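PDB 6K5J: GH3 beta-N-acetylglucosaminidase from Paenibacillaceae, which probably releases terminal N-acetylglucosamine by hydrolysing beta-N-acetylglucosaminides, as a glycoside hydrolase of family 3. Local coordinates for residues 197-209 against 231-243. Residues are numbered along the deposited sequence; the frame is centred on the assembly and turned at random.
Sequences ALPTVPHARERLD and HVLFPAVEPEKLP
L198 and L233 meet through different chi1 settings: CG of L198 is anti to its own N (-176°), CG of L233 anti to its carbonyl carbon (-55°). Their side chains cross at about a right angle, L198 CG lying 3.8 Å from L233 CD1, while L198 CD1 turns to P243 CB. With CG, CD1 and CD2 gone, as in an alanine here, L233 CD1 and P243 CB would probably lose this apolar partner and a gap would open between them. The backbones run parallel here, joined by a single beta bridge between T200 and L233: L233 N donates to P199 O at 2.8 Å, and V201 N to L233 O at 2.9 Å, both nearly straight. Further along, V201 lies alongside F234, V201 CB approaching F234 CE2 obliquely at 3.6 Å. V201 CG2 touches V232 CG1. L208 CD2 comes to the edge of the F234 ring, and L208 CD1 packs on V237 CG2 at 3.8 Å. Beyond the bridge, a water links R205 NH1 to A236 O; R205 also pairs with D209 and E258. The contact joins loops following strands 178-184 and 226-229 of the TIM-barrel domain, the H231 side chain about 7 Å from a bound NAG. Two N-H...O bonds thus fix the register, and another water satisfies V201 O, H203 O and A236 N, whereas H231 O, facing L198 CD1 and P199 CD, is buried without a hydrogen-bond partner.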
loop_
_atom_site.group_PDB
_atom_site.type_symbol
_atom_site.label_atom_id
_atom_site.label_comp_id
_atom_site.label_asym_id
_atom_site.label_seq_id
_atom_site.Cartn_x
_atom_site.Cartn_y
_atom_site.Cartn_z
ATOM N N ALA A 197 16.292 -7.646 -0.213
ATOM C CA ALA A 197 17.667 -7.191 -0.082
ATOM C C ALA A 197 17.694 -6.059 0.935
ATOM O O ALA A 197 16.656 -5.650 1.466
ATOM C CB ALA A 197 18.222 -6.746 -1.442
ATOM N N LEU A 198 18.897 -5.551 1.207
ATOM C CA LEU A 198 19.105 -4.396 2.076
ATOM C C LEU A 198 19.450 -3.192 1.205
ATOM O O LEU A 198 20.623 -2.985 0.857
ATOM C CB LEU A 198 20.219 -4.678 3.084
ATOM C CG LEU A 198 20.527 -3.624 4.146
ATOM C CD1 LEU A 198 19.287 -3.299 4.982
ATOM C CD2 LEU A 198 21.654 -4.131 5.044
ATOM N N PRO A 199 18.472 -2.382 0.814
ATOM C CA PRO A 199 18.742 -1.286 -0.119
ATOM C C PRO A 199 19.474 -0.142 0.566
ATOM O O PRO A 199 19.460 0.005 1.791
ATOM C CB PRO A 199 17.342 -0.846 -0.576
ATOM C CG PRO A 199 16.379 -1.919 -0.048
ATOM C CD PRO A 199 17.049 -2.445 1.185
ATOM N N THR A 200 20.115 0.680 -0.262
ATOM C CA THR A 200 20.814 1.880 0.178
ATOM C C THR A 200 20.259 3.086 -0.562
ATOM O O THR A 200 20.037 3.024 -1.776
ATOM C CB THR A 200 22.323 1.777 -0.078
ATOM O OG1 THR A 200 22.858 0.665 0.640
ATOM C CG2 THR A 200 23.041 3.069 0.363
ATOM N N VAL A 201 20.020 4.165 0.176
ATOM C CA VAL A 201 19.783 5.493 -0.385
ATOM C C VAL A 201 21.022 6.306 -0.030
ATOM O O VAL A 201 21.170 6.722 1.127
ATOM C CB VAL A 201 18.499 6.123 0.171
ATOM C CG1 VAL A 201 18.316 7.547 -0.358
ATOM C CG2 VAL A 201 17.292 5.258 -0.204
ATOM N N PRO A 202 21.949 6.523 -0.962
ATOM C CA PRO A 202 23.273 7.048 -0.602
ATOM C C PRO A 202 23.380 8.565 -0.519
ATOM O O PRO A 202 24.460 9.071 -0.196
ATOM C CB PRO A 202 24.150 6.513 -1.742
ATOM C CG PRO A 202 23.235 6.511 -2.933
ATOM C CD PRO A 202 21.842 6.202 -2.399
ATOM N N HIS A 203 22.302 9.293 -0.765
ATOM C CA HIS A 203 22.393 10.720 -1.021
ATOM C C HIS A 203 22.763 11.509 0.229
ATOM O O HIS A 203 22.555 11.071 1.362
ATOM C CB HIS A 203 21.072 11.226 -1.583
ATOM C CG HIS A 203 20.603 10.437 -2.760
ATOM N ND1 HIS A 203 21.290 10.418 -3.955
ATOM C CD2 HIS A 203 19.547 9.605 -2.916
ATOM C CE1 HIS A 203 20.666 9.619 -4.804
ATOM N NE2 HIS A 203 19.604 9.118 -4.200
ATOM N N ALA A 204 23.294 12.709 -0.011
ATOM C CA ALA A 204 23.701 13.611 1.050
ATOM C C ALA A 204 22.490 14.148 1.803
ATOM O O ALA A 204 21.356 14.151 1.315
ATOM C CB ALA A 204 24.511 14.779 0.480
ATOM N N ARG A 205 22.766 14.643 3.006
ATOM C CA ARG A 205 21.714 15.139 3.879
ATOM C C ARG A 205 20.897 16.249 3.216
ATOM O O ARG A 205 19.679 16.321 3.408
ATOM C CB ARG A 205 22.351 15.607 5.185
ATOM C CG ARG A 205 21.410 15.952 6.268
ATOM C CD ARG A 205 20.477 14.806 6.632
ATOM N NE ARG A 205 19.402 15.397 7.408
ATOM C CZ ARG A 205 19.397 15.471 8.731
ATOM N NH1 ARG A 205 20.390 14.936 9.437
ATOM N NH2 ARG A 205 18.388 16.067 9.342
ATOM N N GLU A 206 21.538 17.126 2.428
ATOM C CA GLU A 206 20.778 18.191 1.774
ATOM C C GLU A 206 19.671 17.616 0.901
ATOM O O GLU A 206 18.585 18.195 0.795
ATOM C CB GLU A 206 21.690 19.096 0.935
ATOM C CG GLU A 206 22.372 18.453 -0.280
ATOM C CD GLU A 206 21.485 18.368 -1.540
ATOM O OE1 GLU A 206 21.725 17.453 -2.367
ATOM O OE2 GLU A 206 20.548 19.191 -1.702
ATOM N N ARG A 207 19.932 16.485 0.255
ATOM C CA ARG A 207 18.915 15.911 -0.607
ATOM C C ARG A 207 17.803 15.281 0.225
ATOM O O ARG A 207 16.619 15.462 -0.079
ATOM C CB ARG A 207 19.571 14.913 -1.564
ATOM C CG ARG A 207 18.743 13.706 -1.886
ATOM C CD ARG A 207 17.546 13.994 -2.776
ATOM N NE ARG A 207 16.843 12.728 -2.895
ATOM C CZ ARG A 207 17.082 11.838 -3.848
ATOM N NH1 ARG A 207 17.960 12.112 -4.810
ATOM N NH2 ARG A 207 16.422 10.691 -3.853
ATOM N N LEU A 208 18.166 14.579 1.311
ATOM C CA LEU A 208 17.148 14.002 2.184
ATOM C C LEU A 208 16.271 15.088 2.797
ATOM O O LEU A 208 15.057 14.907 2.935
ATOM C CB LEU A 208 17.803 13.154 3.284
ATOM C CG LEU A 208 18.676 11.976 2.832
ATOM C CD1 LEU A 208 19.274 11.229 4.027
ATOM C CD2 LEU A 208 17.877 11.016 1.934
ATOM N N ASP A 209 16.870 16.227 3.170
ATOM C CA ASP A 209 16.098 17.305 3.787
ATOM C C ASP A 209 15.087 17.902 2.816
ATOM O O ASP A 209 13.980 18.280 3.218
ATOM C CB ASP A 209 17.025 18.416 4.288
ATOM C CG ASP A 209 17.795 18.025 5.528
ATOM O OD1 ASP A 209 17.398 17.060 6.207
ATOM O OD2 ASP A 209 18.807 18.691 5.822
ATOM N N HIS A 231 13.370 -0.486 6.056
ATOM C CA HIS A 231 14.542 -1.357 6.192
ATOM C C HIS A 231 15.594 -0.992 5.139
ATOM O O HIS A 231 15.979 -1.806 4.299
ATOM C CB HIS A 231 14.167 -2.825 6.036
ATOM C CG HIS A 231 13.143 -3.334 7.011
ATOM N ND1 HIS A 231 13.038 -2.885 8.314
ATOM C CD2 HIS A 231 12.194 -4.290 6.865
ATOM C CE1 HIS A 231 12.061 -3.537 8.923
ATOM N NE2 HIS A 231 11.537 -4.399 8.067
ATOM N N VAL A 232 16.056 0.256 5.188
ATOM C CA VAL A 232 16.907 0.825 4.146
ATOM C C VAL A 232 18.070 1.560 4.808
ATOM O O VAL A 232 17.894 2.214 5.840
ATOM C CB VAL A 232 16.084 1.762 3.226
ATOM C CG1 VAL A 232 16.979 2.547 2.254
ATOM C CG2 VAL A 232 15.013 0.953 2.470
ATOM N N LEU A 233 19.267 1.423 4.232
ATOM C CA LEU A 233 20.444 2.132 4.726
ATOM C C LEU A 233 20.470 3.568 4.218
ATOM O O LEU A 233 20.249 3.822 3.031
ATOM C CB LEU A 233 21.723 1.429 4.273
ATOM C CG LEU A 233 21.825 -0.047 4.642
ATOM C CD1 LEU A 233 22.925 -0.714 3.827
ATOM C CD2 LEU A 233 22.104 -0.154 6.131
ATOM N N PHE A 234 20.769 4.503 5.125
ATOM C CA PHE A 234 20.937 5.921 4.802
ATOM C C PHE A 234 22.288 6.370 5.354
ATOM O O PHE A 234 22.367 6.928 6.456
ATOM C CB PHE A 234 19.795 6.768 5.378
ATOM C CG PHE A 234 18.442 6.464 4.770
ATOM C CD1 PHE A 234 17.683 5.400 5.240
ATOM C CD2 PHE A 234 17.945 7.234 3.730
ATOM C CE1 PHE A 234 16.447 5.104 4.679
ATOM C CE2 PHE A 234 16.716 6.947 3.160
ATOM C CZ PHE A 234 15.961 5.882 3.638
ATOM N N PRO A 235 23.374 6.143 4.611
ATOM C CA PRO A 235 24.712 6.487 5.131
ATOM C C PRO A 235 24.899 7.951 5.500
ATOM O O PRO A 235 25.785 8.246 6.309
ATOM C CB PRO A 235 25.656 6.085 3.987
ATOM C CG PRO A 235 24.766 5.887 2.780
ATOM C CD PRO A 235 23.446 5.444 3.317
ATOM N N ALA A 236 24.124 8.884 4.935
ATOM C CA ALA A 236 24.261 10.280 5.348
ATOM C C ALA A 236 23.771 10.508 6.772
ATOM O O ALA A 236 24.139 11.515 7.390
ATOM C CB ALA A 236 23.503 11.211 4.397
ATOM N N VAL A 237 22.941 9.607 7.290
ATOM C CA VAL A 237 22.419 9.698 8.643
ATOM C C VAL A 237 23.080 8.684 9.566
ATOM O O VAL A 237 23.431 9.012 10.702
ATOM C CB VAL A 237 20.883 9.527 8.656
ATOM C CG1 VAL A 237 20.333 9.757 10.066
ATOM C CG2 VAL A 237 20.236 10.481 7.677
ATOM N N GLU A 238 23.260 7.457 9.092
ATOM C CA GLU A 238 23.762 6.352 9.905
ATOM C C GLU A 238 25.042 5.811 9.287
ATOM O O GLU A 238 24.992 5.180 8.213
ATOM C CB GLU A 238 22.712 5.250 10.020
ATOM C CG GLU A 238 23.183 3.986 10.717
ATOM C CD GLU A 238 23.743 4.262 12.107
ATOM O OE1 GLU A 238 24.971 4.118 12.290
ATOM O OE2 GLU A 238 22.956 4.625 13.013
ATOM N N PRO A 239 26.201 6.042 9.907
ATOM C CA PRO A 239 27.455 5.516 9.341
ATOM C C PRO A 239 27.569 4.008 9.416
ATOM O O PRO A 239 28.238 3.415 8.562
ATOM C CB PRO A 239 28.541 6.196 10.190
ATOM C CG PRO A 239 27.857 7.350 10.858
ATOM C CD PRO A 239 26.435 6.922 11.062
ATOM N N GLU A 240 26.966 3.367 10.414
ATOM C CA GLU A 240 27.049 1.917 10.519
ATOM C C GLU A 240 26.105 1.251 9.525
ATOM O O GLU A 240 25.161 1.865 9.019
ATOM C CB GLU A 240 26.723 1.452 11.938
ATOM C CG GLU A 240 27.640 2.032 12.998
ATOM C CD GLU A 240 29.101 1.786 12.678
ATOM O OE1 GLU A 240 29.425 0.668 12.220
ATOM O OE2 GLU A 240 29.920 2.713 12.867
ATOM N N LYS A 241 26.371 -0.028 9.248
ATOM C CA LYS A 241 25.529 -0.822 8.351
ATOM C C LYS A 241 24.283 -1.283 9.112
ATOM O O LYS A 241 24.078 -2.463 9.415
ATOM C CB LYS A 241 26.307 -1.995 7.772
ATOM C CG LYS A 241 25.742 -2.507 6.457
ATOM C CD LYS A 241 26.355 -3.838 6.045
ATOM C CE LYS A 241 26.862 -3.777 4.605
ATOM N NZ LYS A 241 27.812 -4.888 4.299
ATOM N N LEU A 242 23.443 -0.302 9.438
ATOM C CA LEU A 242 22.171 -0.537 10.121
ATOM C C LEU A 242 21.070 0.124 9.305
ATOM O O LEU A 242 21.150 1.340 9.034
ATOM C CB LEU A 242 22.181 0.028 11.544
ATOM C CG LEU A 242 23.140 -0.592 12.559
ATOM C CD1 LEU A 242 23.220 0.289 13.808
ATOM C CD2 LEU A 242 22.688 -1.994 12.908
ATOM N N PRO A 243 20.032 -0.600 8.900
ATOM C CA PRO A 243 18.895 0.063 8.248
ATOM C C PRO A 243 18.208 1.005 9.227
ATOM O O PRO A 243 18.396 0.919 10.444
ATOM C CB PRO A 243 17.985 -1.101 7.843
ATOM C CG PRO A 243 18.307 -2.182 8.815
ATOM C CD PRO A 243 19.771 -2.027 9.166
HETATM O O HOH W 1 22.105 8.697 2.777
HETATM O O HOH W 2 22.862 13.532 8.845
#